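Local coordinates for ribonuclease P protein component 3 (Thermococcus kodakarensis KOD1, PDB 3WYZ) that probably serves as a protein subunit of ribonuclease P, the RNA-containing enzyme that cleaves precursor tRNAs to produce their mature 5'-ends, at residues M16-E21 against D32-T37; R173-S178 against R189-L194; S9-V14 against E204-L209; S112-R117 against R157-T162. One frame throughout, in Å; residues are numbered along the deposited sequence.

Interaction 1: M16-E21 against D32-T37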
loop_
_atom_site.group_PDB
_atom_site.type_symbol
_atom_site.label_atom_id
_atom_site.label_comp_id
_atom_site.label_asym_id
_atom_site.label_seq_id
_atom_site.Cartn_x
_atom_site.Cartn_y
_atom_site.Cartn_z
ATOM N N MET A 16 2.387 -5.816 4.112
ATOM C CA MET A 16 2.836 -5.341 2.805
ATOM C C MET A 16 3.654 -4.058 2.831
ATOM O O MET A 16 4.311 -3.741 1.848
ATOM C CB MET A 16 1.635 -5.115 1.886
ATOM C CG MET A 16 0.918 -6.379 1.460
ATOM S SD MET A 16 1.970 -7.462 0.492
ATOM C CE MET A 16 1.958 -6.635 -1.102
ATOM N N ASP A 17 3.626 -3.324 3.936
ATOM C CA ASP A 17 4.242 -2.005 3.970
ATOM C C ASP A 17 4.674 -1.604 5.383
ATOM O O ASP A 17 3.862 -1.171 6.191
ATOM C CB ASP A 17 3.246 -0.996 3.380
ATOM C CG ASP A 17 3.821 0.393 3.208
ATOM O OD1 ASP A 17 5.057 0.548 3.262
ATOM O OD2 ASP A 17 3.008 1.327 3.000
ATOM N N VAL A 18 5.959 -1.796 5.672
ATOM C CA VAL A 18 6.602 -1.242 6.865
ATOM C C VAL A 18 7.881 -0.535 6.422
ATOM O O VAL A 18 8.588 -1.014 5.538
ATOM C CB VAL A 18 6.916 -2.318 7.929
ATOM C CG1 VAL A 18 5.635 -2.866 8.524
ATOM C CG2 VAL A 18 7.730 -3.454 7.354
ATOM N N ARG A 19 8.177 0.603 7.042
ATOM C CA ARG A 19 9.212 1.507 6.535
ATOM C C ARG A 19 10.358 1.779 7.512
ATOM O O ARG A 19 11.200 2.635 7.245
ATOM C CB ARG A 19 8.557 2.824 6.121
ATOM C CG ARG A 19 7.534 2.663 5.010
ATOM C CD ARG A 19 6.511 3.783 4.997
ATOM N NE ARG A 19 5.441 3.517 4.041
ATOM C CZ ARG A 19 4.477 4.378 3.730
ATOM N NH1 ARG A 19 4.437 5.584 4.289
ATOM N NH2 ARG A 19 3.548 4.033 2.845
ATOM N N ASP A 20 10.401 1.034 8.617
ATOM C CA ASP A 20 11.385 1.244 9.685
ATOM C C ASP A 20 12.024 -0.091 10.103
ATOM O O ASP A 20 11.351 -1.128 10.123
ATOM C CB ASP A 20 10.691 1.906 10.883
ATOM C CG ASP A 20 11.655 2.294 11.990
ATOM O OD1 ASP A 20 12.499 3.186 11.766
ATOM O OD2 ASP A 20 11.557 1.727 13.097
ATOM N N GLU A 21 13.318 -0.054 10.425
ATOM C CA GLU A 21 14.061 -1.247 10.862
ATOM C C GLU A 21 13.411 -1.957 12.045
ATOM O O GLU A 21 13.128 -3.157 11.974
ATOM C CB GLU A 21 15.490 -0.886 11.270
ATOM C CG GLU A 21 16.546 -1.134 10.213
ATOM C CD GLU A 21 17.962 -1.069 10.766
ATOM O OE1 GLU A 21 18.152 -0.599 11.911
ATOM O OE2 GLU A 21 18.892 -1.491 10.050
ATOM N N ASP A 32 3.623 -13.632 8.760
ATOM C CA ASP A 32 4.379 -14.679 8.076
ATOM C C ASP A 32 5.374 -14.124 7.059
ATOM O O ASP A 32 6.420 -14.728 6.816
ATOM C CB ASP A 32 3.422 -15.654 7.397
ATOM C CG ASP A 32 2.605 -16.444 8.394
ATOM O OD1 ASP A 32 1.702 -15.861 9.031
ATOM O OD2 ASP A 32 2.880 -17.650 8.549
ATOM N N GLU A 33 5.029 -12.992 6.451
ATOM C CA GLU A 33 5.934 -12.272 5.563
ATOM C C GLU A 33 5.819 -10.787 5.845
ATOM O O GLU A 33 4.726 -10.282 6.106
ATOM C CB GLU A 33 5.584 -12.527 4.098
ATOM C CG GLU A 33 5.512 -13.993 3.705
ATOM C CD GLU A 33 5.328 -14.191 2.207
ATOM O OE1 GLU A 33 6.137 -13.629 1.431
ATOM O OE2 GLU A 33 4.381 -14.914 1.810
ATOM N N VAL A 34 6.946 -10.087 5.788
ATOM C CA VAL A 34 6.963 -8.643 5.992
ATOM C C VAL A 34 7.759 -7.981 4.873
ATOM O O VAL A 34 8.936 -8.281 4.678
ATOM C CB VAL A 34 7.556 -8.257 7.365
ATOM C CG1 VAL A 34 7.480 -6.753 7.576
ATOM C CG2 VAL A 34 6.820 -8.972 8.488
ATOM N N VAL A 35 7.099 -7.093 4.135
ATOM C CA VAL A 35 7.733 -6.340 3.063
ATOM C C VAL A 35 8.273 -5.016 3.613
ATOM O O VAL A 35 7.530 -4.246 4.208
ATOM C CB VAL A 35 6.726 -6.064 1.930
ATOM C CG1 VAL A 35 7.370 -5.246 0.814
ATOM C CG2 VAL A 35 6.155 -7.373 1.386
ATOM N N PHE A 36 9.567 -4.768 3.429
ATOM C CA PHE A 36 10.169 -3.496 3.809
ATOM C C PHE A 36 10.038 -2.491 2.667
ATOM O O PHE A 36 10.465 -2.754 1.546
ATOM C CB PHE A 36 11.642 -3.667 4.180
ATOM C CG PHE A 36 12.298 -2.387 4.626
ATOM C CD1 PHE A 36 12.879 -1.528 3.697
ATOM C CD2 PHE A 36 12.323 -2.038 5.965
ATOM C CE1 PHE A 36 13.474 -0.344 4.101
ATOM C CE2 PHE A 36 12.918 -0.860 6.377
ATOM C CZ PHE A 36 13.495 -0.012 5.444
ATOM N N THR A 37 9.450 -1.337 2.960
ATOM C CA THR A 37 9.216 -0.310 1.956
ATOM C C THR A 37 10.230 0.829 2.087
ATOM O O THR A 37 10.381 1.421 3.159
ATOM C CB THR A 37 7.790 0.256 2.085
ATOM O OG1 THR A 37 6.836 -0.800 1.879
ATOM C CG2 THR A 37 7.554 1.361 1.065
#
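With its CG turned anti to the backbone N (chi1 -173°), D17 brings its carboxylate to T37, whose OG1 lies anti to its own carbonyl carbon (chi1 -61°) and faces it. T37 OG1 donates to D17 OD1 at 2.6 Å, coming from above the carboxylate plane. From the opposite face R19 NE reaches the same oxygen, while R19 NH2 takes the syn lone pair of D17 OD2 at 2.8 Å, so the guanidinium grips the carboxylate side-on. OD2 also bonds to S178 OG, and these partners together fix the rotation of the group. Were D17 an alanine, T37 OG1 would probably lose this acceptor, and the R19 guanidinium, though still paired with E180, would be freer to swing. The backbones join as parallel strands: V18 N bonds to V35 O at 3.3 Å and T37 N to V18 O at 2.7 Å, nearly straight at 175°. V18 CG2 presses on V34 CG1 at 3.3 Å, a tight fit. This is the first beta-alpha-beta unit of the TIM barrel-like fold; helix 21-30 packs on V18, V34 and F36, strand 65-70 meets V35 and T37, and helix 211-217 lies against M16.

Interaction 2: R173-S178 against R189-L194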
loop_
_atom_site.group_PDB
_atom_site.type_symbol
_atom_site.label_atom_id
_atom_site.label_comp_id
_atom_site.label_asym_id
_atom_site.label_seq_id
_atom_site.Cartn_x
_atom_site.Cartn_y
_atom_site.Cartn_z
ATOM N N ARG A 173 -6.773 -5.657 -3.102
ATOM C CA ARG A 173 -6.514 -4.751 -1.988
ATOM C C ARG A 173 -5.817 -5.448 -0.837
ATOM O O ARG A 173 -5.802 -6.669 -0.751
ATOM C CB ARG A 173 -7.808 -4.109 -1.487
ATOM C CG ARG A 173 -8.817 -5.083 -0.884
ATOM C CD ARG A 173 -9.540 -5.863 -1.973
ATOM N NE ARG A 173 -10.598 -6.707 -1.447
ATOM C CZ ARG A 173 -11.540 -7.289 -2.186
ATOM N NH1 ARG A 173 -11.573 -7.133 -3.515
ATOM N NH2 ARG A 173 -12.459 -8.036 -1.583
ATOM N N PHE A 174 -5.238 -4.648 0.043
ATOM C CA PHE A 174 -4.679 -5.151 1.282
ATOM C C PHE A 174 -4.740 -4.087 2.366
ATOM O O PHE A 174 -4.783 -2.891 2.064
ATOM C CB PHE A 174 -3.238 -5.624 1.072
ATOM C CG PHE A 174 -2.332 -4.591 0.463
ATOM C CD1 PHE A 174 -1.658 -3.679 1.259
ATOM C CD2 PHE A 174 -2.122 -4.557 -0.905
ATOM C CE1 PHE A 174 -0.811 -2.740 0.701
ATOM C CE2 PHE A 174 -1.274 -3.622 -1.470
ATOM C CZ PHE A 174 -0.624 -2.708 -0.666
ATOM N N ILE A 175 -4.772 -4.537 3.619
ATOM C CA ILE A 175 -4.663 -3.650 4.765
ATOM C C ILE A 175 -3.207 -3.646 5.208
ATOM O O ILE A 175 -2.570 -4.700 5.253
ATOM C CB ILE A 175 -5.531 -4.106 5.958
ATOM C CG1 ILE A 175 -6.986 -4.367 5.535
ATOM C CG2 ILE A 175 -5.459 -3.086 7.088
ATOM C CD1 ILE A 175 -7.694 -3.189 4.911
ATOM N N THR A 176 -2.693 -2.468 5.557
ATOM C CA THR A 176 -1.326 -2.351 6.042
ATOM C C THR A 176 -1.162 -1.222 7.053
ATOM O O THR A 176 -1.929 -0.270 7.062
ATOM C CB THR A 176 -0.326 -2.169 4.882
ATOM O OG1 THR A 176 0.999 -2.067 5.410
ATOM C CG2 THR A 176 -0.648 -0.925 4.050
ATOM N N SER A 177 -0.157 -1.352 7.913
ATOM C CA SER A 177 0.166 -0.317 8.883
ATOM C C SER A 177 0.844 0.876 8.220
ATOM O O SER A 177 0.626 2.018 8.632
ATOM C CB SER A 177 1.073 -0.872 9.990
ATOM O OG SER A 177 2.367 -1.192 9.490
ATOM N N SER A 178 1.662 0.611 7.200
ATOM C CA SER A 178 2.524 1.632 6.594
ATOM C C SER A 178 3.340 2.299 7.702
ATOM O O SER A 178 3.488 3.521 7.727
ATOM C CB SER A 178 1.704 2.666 5.810
ATOM O OG SER A 178 0.939 2.048 4.789
ATOM N N ARG A 189 -4.822 -9.236 13.779
ATOM C CA ARG A 189 -6.159 -9.085 14.336
ATOM C C ARG A 189 -6.597 -7.618 14.383
ATOM O O ARG A 189 -7.750 -7.309 14.109
ATOM C CB ARG A 189 -6.214 -9.717 15.730
ATOM C CG ARG A 189 -7.617 -9.880 16.290
ATOM C CD ARG A 189 -7.612 -10.693 17.577
ATOM N NE ARG A 189 -7.595 -12.137 17.330
ATOM C CZ ARG A 189 -6.510 -12.918 17.329
ATOM N NH1 ARG A 189 -5.294 -12.427 17.563
ATOM N NH2 ARG A 189 -6.646 -14.219 17.096
ATOM N N ASP A 190 -5.671 -6.722 14.714
ATOM C CA ASP A 190 -5.959 -5.287 14.727
ATOM C C ASP A 190 -6.116 -4.722 13.320
ATOM O O ASP A 190 -6.967 -3.860 13.092
ATOM C CB ASP A 190 -4.874 -4.503 15.475
ATOM C CG ASP A 190 -4.952 -4.687 16.992
ATOM O OD1 ASP A 190 -5.587 -5.678 17.437
ATOM O OD2 ASP A 190 -4.372 -3.846 17.732
ATOM N N LEU A 191 -5.299 -5.192 12.380
ATOM C CA LEU A 191 -5.414 -4.739 10.994
ATOM C C LEU A 191 -6.742 -5.178 10.381
ATOM O O LEU A 191 -7.321 -4.455 9.581
ATOM C CB LEU A 191 -4.239 -5.248 10.152
ATOM C CG LEU A 191 -2.849 -4.686 10.475
ATOM C CD1 LEU A 191 -1.854 -5.209 9.462
ATOM C CD2 LEU A 191 -2.833 -3.163 10.487
ATOM N N MET A 192 -7.223 -6.354 10.771
ATOM C CA MET A 192 -8.523 -6.848 10.319
ATOM C C MET A 192 -9.681 -6.069 10.948
ATOM O O MET A 192 -10.748 -5.939 10.342
ATOM C CB MET A 192 -8.659 -8.344 10.615
ATOM C CG MET A 192 -7.768 -9.205 9.738
ATOM S SD MET A 192 -8.028 -10.981 9.920
ATOM C CE MET A 192 -7.631 -11.234 11.650
ATOM N N SER A 193 -9.474 -5.544 12.156
ATOM C CA SER A 193 -10.464 -4.675 12.791
ATOM C C SER A 193 -10.657 -3.374 12.018
ATOM O O SER A 193 -11.768 -2.861 11.954
ATOM C CB SER A 193 -10.069 -4.367 14.236
ATOM O OG SER A 193 -9.974 -5.561 14.988
ATOM N N LEU A 194 -9.580 -2.830 11.448
ATOM C CA LEU A 194 -9.703 -1.676 10.560
ATOM C C LEU A 194 -10.599 -2.036 9.381
ATOM O O LEU A 194 -11.493 -1.273 9.023
ATOM C CB LEU A 194 -8.337 -1.210 10.053
ATOM C CG LEU A 194 -8.318 -0.049 9.048
ATOM C CD1 LEU A 194 -8.972 1.200 9.620
ATOM C CD2 LEU A 194 -6.892 0.254 8.617
#
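I175 and L191 form the centre of an apolar contact between strand 173-176, the last strand of the parallel sheet in this TIM barrel-like fold, and helix 188-198, which follows it in the chain. The methyl CG2 of I175 does most of the touching. It sits 3.9 Å from L191 CB and the same distance from L194 CD2, wedged between two side chains one helical turn apart, and lies closer still, 3.4 Å, to L191 O. The branch is put there by the isoleucine torsion that sets CG2 anti to the backbone N and sends CG1 beside that nitrogen (chi1 -51°). L191 itself runs on past I175, and its CD2 comes to 4.1 Å from S177 N, where the strand has given way to a turn.

Around this core, F139 of the adjacent strand 136-140 packs against I175, L141 meets both leucines, and L209 of helix 202-209 touches L191. The axes of the strand and helix segments are 8.3 Å apart at closest approach and make an angle of 122°. Beyond the apolar layer T176 points away from the helix; its OG1 bonds to E15 and accepts from S178 N at 3.3 Å, an ST turn that shapes the end of the strand. On the helix, R189 O receives both the amide and the hydroxyl of S193, S193 OG lying 3.0 Å from R189 O and approaching from the face opposite to S193 N.

Interaction 3: S9-V14 against E204-L209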
loop_
_atom_site.group_PDB
_atom_site.type_symbol
_atom_site.label_atom_id
_atom_site.label_comp_id
_atom_site.label_asym_id
_atom_site.label_seq_id
_atom_site.Cartn_x
_atom_site.Cartn_y
_atom_site.Cartn_z
ATOM N N SER A 9 -3.662 -22.477 4.216
ATOM C CA SER A 9 -3.676 -21.994 5.591
ATOM C C SER A 9 -4.739 -20.905 5.787
ATOM O O SER A 9 -4.931 -20.031 4.933
ATOM C CB SER A 9 -2.291 -21.467 5.999
ATOM O OG SER A 9 -2.017 -21.720 7.370
ATOM N N ARG A 10 -5.433 -20.987 6.917
ATOM C CA ARG A 10 -6.467 -20.025 7.273
ATOM C C ARG A 10 -5.864 -18.848 8.046
ATOM O O ARG A 10 -6.288 -17.708 7.886
ATOM C CB ARG A 10 -7.556 -20.712 8.103
ATOM C CG ARG A 10 -8.959 -20.501 7.559
ATOM C CD ARG A 10 -9.988 -21.339 8.306
ATOM N NE ARG A 10 -10.484 -20.658 9.499
ATOM C CZ ARG A 10 -11.280 -19.590 9.478
ATOM N NH1 ARG A 10 -11.679 -19.040 10.621
ATOM N NH2 ARG A 10 -11.678 -19.062 8.322
ATOM N N ASP A 11 -4.869 -19.122 8.880
ATOM C CA ASP A 11 -4.264 -18.076 9.695
ATOM C C ASP A 11 -2.902 -17.654 9.166
ATOM O O ASP A 11 -1.917 -17.672 9.890
ATOM C CB ASP A 11 -4.154 -18.537 11.151
ATOM C CG ASP A 11 -5.504 -18.632 11.832
ATOM O OD1 ASP A 11 -6.505 -18.168 11.241
ATOM O OD2 ASP A 11 -5.562 -19.168 12.961
ATOM N N TYR A 12 -2.858 -17.258 7.899
ATOM C CA TYR A 12 -1.626 -16.799 7.276
ATOM C C TYR A 12 -1.739 -15.296 7.014
ATOM O O TYR A 12 -2.708 -14.849 6.406
ATOM C CB TYR A 12 -1.383 -17.563 5.975
ATOM C CG TYR A 12 -0.009 -17.339 5.392
ATOM C CD1 TYR A 12 0.231 -16.283 4.507
ATOM C CD2 TYR A 12 1.057 -18.172 5.726
ATOM C CE1 TYR A 12 1.495 -16.066 3.974
ATOM C CE2 TYR A 12 2.322 -17.960 5.199
ATOM C CZ TYR A 12 2.533 -16.906 4.326
ATOM O OH TYR A 12 3.783 -16.689 3.805
ATOM N N PHE A 13 -0.755 -14.520 7.462
ATOM C CA PHE A 13 -0.837 -13.056 7.404
ATOM C C PHE A 13 0.423 -12.418 6.825
ATOM O O PHE A 13 1.529 -12.821 7.159
ATOM C CB PHE A 13 -1.101 -12.496 8.805
ATOM C CG PHE A 13 -2.328 -13.070 9.462
ATOM C CD1 PHE A 13 -3.596 -12.793 8.957
ATOM C CD2 PHE A 13 -2.219 -13.894 10.575
ATOM C CE1 PHE A 13 -4.728 -13.322 9.552
ATOM C CE2 PHE A 13 -3.348 -14.423 11.178
ATOM C CZ PHE A 13 -4.603 -14.140 10.663
ATOM N N VAL A 14 0.240 -11.411 5.970
ATOM C CA VAL A 14 1.352 -10.716 5.305
ATOM C C VAL A 14 1.265 -9.207 5.551
ATOM O O VAL A 14 0.213 -8.609 5.376
ATOM C CB VAL A 14 1.345 -10.969 3.792
ATOM C CG1 VAL A 14 2.441 -10.159 3.099
ATOM C CG2 VAL A 14 1.501 -12.459 3.500
ATOM N N GLU A 204 -13.441 -11.217 4.210
ATOM C CA GLU A 204 -12.873 -10.193 3.331
ATOM C C GLU A 204 -11.656 -9.547 3.983
ATOM O O GLU A 204 -10.612 -9.415 3.346
ATOM C CB GLU A 204 -13.918 -9.132 2.972
ATOM C CG GLU A 204 -15.051 -9.656 2.096
ATOM C CD GLU A 204 -16.191 -8.665 1.926
ATOM O OE1 GLU A 204 -16.557 -7.989 2.909
ATOM O OE2 GLU A 204 -16.733 -8.559 0.806
ATOM N N ALA A 205 -11.786 -9.164 5.253
ATOM C CA ALA A 205 -10.659 -8.613 6.017
ATOM C C ALA A 205 -9.483 -9.589 6.079
ATOM O O ALA A 205 -8.325 -9.193 5.938
ATOM C CB ALA A 205 -11.103 -8.236 7.417
ATOM N N ARG A 206 -9.794 -10.864 6.283
ATOM C CA ARG A 206 -8.787 -11.925 6.293
ATOM C C ARG A 206 -8.070 -12.034 4.948
ATOM O O ARG A 206 -6.852 -12.194 4.907
ATOM C CB ARG A 206 -9.446 -13.264 6.645
ATOM C CG ARG A 206 -8.490 -14.430 6.840
ATOM C CD ARG A 206 -9.241 -15.739 7.048
ATOM N NE ARG A 206 -10.128 -15.679 8.208
ATOM C CZ ARG A 206 -9.731 -15.762 9.480
ATOM N NH1 ARG A 206 -8.442 -15.917 9.792
ATOM N NH2 ARG A 206 -10.633 -15.687 10.456
ATOM N N ALA A 207 -8.827 -11.958 3.854
ATOM C CA ALA A 207 -8.247 -12.047 2.508
ATOM C C ALA A 207 -7.320 -10.880 2.189
ATOM O O ALA A 207 -6.356 -11.045 1.438
ATOM C CB ALA A 207 -9.337 -12.146 1.455
ATOM N N SER A 208 -7.597 -9.711 2.768
ATOM C CA SER A 208 -6.744 -8.535 2.599
ATOM C C SER A 208 -5.353 -8.668 3.243
ATOM O O SER A 208 -4.432 -7.928 2.887
ATOM C CB SER A 208 -7.451 -7.290 3.141
ATOM O OG SER A 208 -8.644 -7.041 2.416
ATOM N N LEU A 209 -5.202 -9.582 4.197
ATOM C CA LEU A 209 -3.896 -9.884 4.790
ATOM C C LEU A 209 -3.318 -11.224 4.329
ATOM O O LEU A 209 -2.142 -11.503 4.550
ATOM C CB LEU A 209 -3.999 -9.887 6.313
ATOM C CG LEU A 209 -4.299 -8.553 6.998
ATOM C CD1 LEU A 209 -4.395 -8.769 8.501
ATOM C CD2 LEU A 209 -3.244 -7.501 6.666
#
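V14 N donates to L209 O at 2.8 Å, in the carbonyl plane, and this bond pins the start of strand 14-18 to helix 202-209. The same carbonyl oxygen is approached by F13 CA at 3.5 Å in a CA-H...O contact, so one acceptor serves two neighbouring residues. Further out, R206 reaches R10 and D11 with NH1. R206 NH1 lies 3.3 Å from D11 OD1 in a long salt bridge, the carboxylate and guanidinium planes 24° apart, and also makes a weak bond to R10 O at 3.4 Å. The R206 chain leaves the helix with CG anti to the backbone N (chi1 -174°) and bends at chi3, which carries NH1 to both acceptors.

The guanidinium of R10 lies over one face of that of R206, the two planes 47° apart, with R10 NH1 3.5 Å from R206 NH2. Two like charges this close probably cost some energy, which D11 would partly offset. A leucine in place of R206 would probably leave D11 without this positive mate, its carboxylate freer to turn, and R10 O without its weak donor. Below the charged layer, F13 CD1 meets L209 CB at 3.9 Å, with CB at the edge of the ring.

Within the helix, E204 O accepts from both S208 N and S208 OG, the hydroxyl at 3.2 Å. F13 N is satisfied by D32 OD1 and Y12 OH by E33, beside strand 33-41. L209 also meets M192 of helix 188-198, while P213 of helix 211-217 touches V14.

Interaction 4: S112-R117 against R157-T162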
loop_
_atom_site.group_PDB
_atom_site.type_symbol
_atom_site.label_atom_id
_atom_site.label_comp_id
_atom_site.label_asym_id
_atom_site.label_seq_id
_atom_site.Cartn_x
_atom_site.Cartn_y
_atom_site.Cartn_z
ATOM N N SER A 112 -3.317 4.457 -0.207
ATOM C CA SER A 112 -4.109 5.558 0.351
ATOM C C SER A 112 -4.386 6.692 -0.646
ATOM O O SER A 112 -3.789 7.757 -0.543
ATOM C CB SER A 112 -3.410 6.127 1.587
ATOM O OG SER A 112 -3.317 5.155 2.605
ATOM N N PRO A 113 -5.299 6.468 -1.606
ATOM C CA PRO A 113 -5.630 7.509 -2.589
ATOM C C PRO A 113 -6.243 8.762 -1.969
ATOM O O PRO A 113 -6.188 9.834 -2.574
ATOM C CB PRO A 113 -6.639 6.814 -3.524
ATOM C CG PRO A 113 -7.127 5.620 -2.766
ATOM C CD PRO A 113 -5.996 5.202 -1.884
ATOM N N TRP A 114 -6.816 8.610 -0.776
ATOM C CA TRP A 114 -7.415 9.709 -0.012
ATOM C C TRP A 114 -6.386 10.584 0.713
ATOM O O TRP A 114 -6.727 11.659 1.206
ATOM C CB TRP A 114 -8.406 9.152 1.031
ATOM C CG TRP A 114 -7.781 8.129 1.935
ATOM C CD1 TRP A 114 -7.052 8.361 3.070
ATOM C CD2 TRP A 114 -7.802 6.706 1.757
ATOM N NE1 TRP A 114 -6.622 7.171 3.607
ATOM C CE2 TRP A 114 -7.064 6.141 2.817
ATOM C CE3 TRP A 114 -8.375 5.858 0.802
ATOM C CZ2 TRP A 114 -6.885 4.767 2.950
ATOM C CZ3 TRP A 114 -8.191 4.488 0.932
ATOM C CH2 TRP A 114 -7.451 3.957 1.998
ATOM N N PHE A 115 -5.141 10.120 0.801
ATOM C CA PHE A 115 -4.126 10.739 1.661
ATOM C C PHE A 115 -3.998 12.251 1.446
ATOM O O PHE A 115 -3.648 12.703 0.364
ATOM C CB PHE A 115 -2.766 10.055 1.446
ATOM C CG PHE A 115 -1.674 10.562 2.347
ATOM C CD1 PHE A 115 -1.680 10.265 3.700
ATOM C CD2 PHE A 115 -0.634 11.331 1.839
ATOM C CE1 PHE A 115 -0.670 10.730 4.536
ATOM C CE2 PHE A 115 0.382 11.795 2.669
ATOM C CZ PHE A 115 0.362 11.496 4.021
ATOM N N GLY A 116 -4.295 13.019 2.487
ATOM C CA GLY A 116 -4.182 14.478 2.437
ATOM C C GLY A 116 -5.256 15.154 1.604
ATOM O O GLY A 116 -4.999 16.178 0.978
ATOM N N ARG A 117 -6.462 14.591 1.605
ATOM C CA ARG A 117 -7.572 15.122 0.814
ATOM C C ARG A 117 -8.823 15.310 1.661
ATOM O O ARG A 117 -8.885 14.870 2.816
ATOM C CB ARG A 117 -7.912 14.176 -0.341
ATOM C CG ARG A 117 -6.768 13.874 -1.295
ATOM C CD ARG A 117 -7.234 12.935 -2.403
ATOM N NE ARG A 117 -8.269 13.536 -3.242
ATOM C CZ ARG A 117 -8.047 14.455 -4.179
ATOM N NH1 ARG A 117 -6.820 14.898 -4.432
ATOM N NH2 ARG A 117 -9.062 14.933 -4.878
ATOM N N ARG A 157 -14.452 7.715 6.685
ATOM C CA ARG A 157 -15.451 7.893 5.626
ATOM C C ARG A 157 -14.854 7.633 4.244
ATOM O O ARG A 157 -15.474 6.964 3.421
ATOM C CB ARG A 157 -16.099 9.289 5.667
ATOM C CG ARG A 157 -17.161 9.437 6.747
ATOM C CD ARG A 157 -18.027 10.691 6.604
ATOM N NE ARG A 157 -17.274 11.912 6.275
ATOM C CZ ARG A 157 -17.080 12.390 5.042
ATOM N NH1 ARG A 157 -16.387 13.508 4.875
ATOM N NH2 ARG A 157 -17.562 11.766 3.970
ATOM N N PHE A 158 -13.654 8.157 4.001
ATOM C CA PHE A 158 -12.991 7.995 2.707
ATOM C C PHE A 158 -12.624 6.544 2.454
ATOM O O PHE A 158 -12.742 6.055 1.332
ATOM C CB PHE A 158 -11.722 8.862 2.602
ATOM C CG PHE A 158 -11.950 10.329 2.869
ATOM C CD1 PHE A 158 -13.149 10.947 2.535
ATOM C CD2 PHE A 158 -10.948 11.095 3.445
ATOM C CE1 PHE A 158 -13.344 12.297 2.779
ATOM C CE2 PHE A 158 -11.134 12.439 3.697
ATOM C CZ PHE A 158 -12.330 13.045 3.363
ATOM N N MET A 159 -12.164 5.868 3.502
ATOM C CA MET A 159 -11.837 4.452 3.421
ATOM C C MET A 159 -13.075 3.600 3.151
ATOM O O MET A 159 -12.996 2.619 2.417
ATOM C CB MET A 159 -11.170 3.986 4.707
ATOM C CG MET A 159 -9.753 4.499 4.874
ATOM S SD MET A 159 -8.999 3.871 6.381
ATOM C CE MET A 159 -7.403 4.672 6.322
ATOM N N MET A 160 -14.206 3.977 3.745
ATOM C CA MET A 160 -15.483 3.320 3.475
ATOM C C MET A 160 -15.910 3.491 2.017
ATOM O O MET A 160 -16.344 2.529 1.397
ATOM C CB MET A 160 -16.579 3.851 4.403
ATOM C CG MET A 160 -16.427 3.412 5.851
ATOM S SD MET A 160 -17.576 4.256 6.957
ATOM C CE MET A 160 -16.843 3.932 8.563
ATOM N N LYS A 161 -15.789 4.704 1.479
ATOM C CA LYS A 161 -16.157 4.969 0.080
ATOM C C LYS A 161 -15.269 4.179 -0.885
ATOM O O LYS A 161 -15.756 3.602 -1.857
ATOM C CB LYS A 161 -16.066 6.466 -0.261
ATOM C CG LYS A 161 -17.051 7.360 0.486
ATOM C CD LYS A 161 -17.510 8.540 -0.367
ATOM C CE LYS A 161 -18.046 9.695 0.475
ATOM N NZ LYS A 161 -18.932 10.610 -0.308
ATOM N N THR A 162 -13.969 4.167 -0.611
ATOM C CA THR A 162 -13.015 3.441 -1.431
ATOM C C THR A 162 -13.242 1.930 -1.348
ATOM O O THR A 162 -13.156 1.230 -2.357
ATOM C CB THR A 162 -11.570 3.769 -1.024
ATOM O OG1 THR A 162 -11.348 5.181 -1.140
ATOM C CG2 THR A 162 -10.587 3.043 -1.899
#
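Two successive beta turns, type I from S112 to F115 and type II from W114 to R117, shape the loop after strand 109-111 and present W114 to the long helix 149-168 of the TIM barrel-like fold. The indole is sandwiched: S112 CA lies over the centre of one face, and M159 CG covers the opposite face, 3.8 Å from the centroid of the six-membered ring in a CH-pi contact. A tryptophan chi1 of 55°, with CG between the backbone N and carbonyl carbon, swings the indole into this slot. M159 is extended beyond CG, so its methyl CE continues along the ring to W114 CZ2 at 3.4 Å, while SD makes an oblique Met-aromatic contact. At the edge, T162 CG2 lies in the ring plane and T162 OG1 is 3.6 Å from W114 CE3. W114 CB packs on F158 CB at 3.7 Å. F158 in turn carries its CE2 to R117 O at 3.4 Å. F139 of strand 136-140 also meets the indole. T162 OG1 donates to F158 O, 3.0 Å away, so this hydroxyl beside an aromatic ring is satisfied within its own helix. The contact between the segments thus rests on shape and dispersion, the loop being held to the helix by apolar and CH-pi packing.

Overall arrangement
The four contacts spread over one parallel-stranded, TIM barrel-like domain. Along the chain interactions 1, 4 and 2 follow in series, all inside the loop closed by interaction 3, which joins a segment near the N-terminus to helix 202-209, late in the chain. Interactions 1 and 2 lie 13 Å apart between centres and touch where the outermost strands of the sheet, 14-18 and 173-176, meet. Interaction 3 touches interaction 1 beside strand 33-41, and interaction 2 through consecutive helices 188-198 and 202-209. Interaction 4 is farther off, its centre about 22 Å from those of interactions 1 and 3, yet M159 touches L194 of interaction 2. Together they connect the sheet, its surrounding helices and the N-terminal segment.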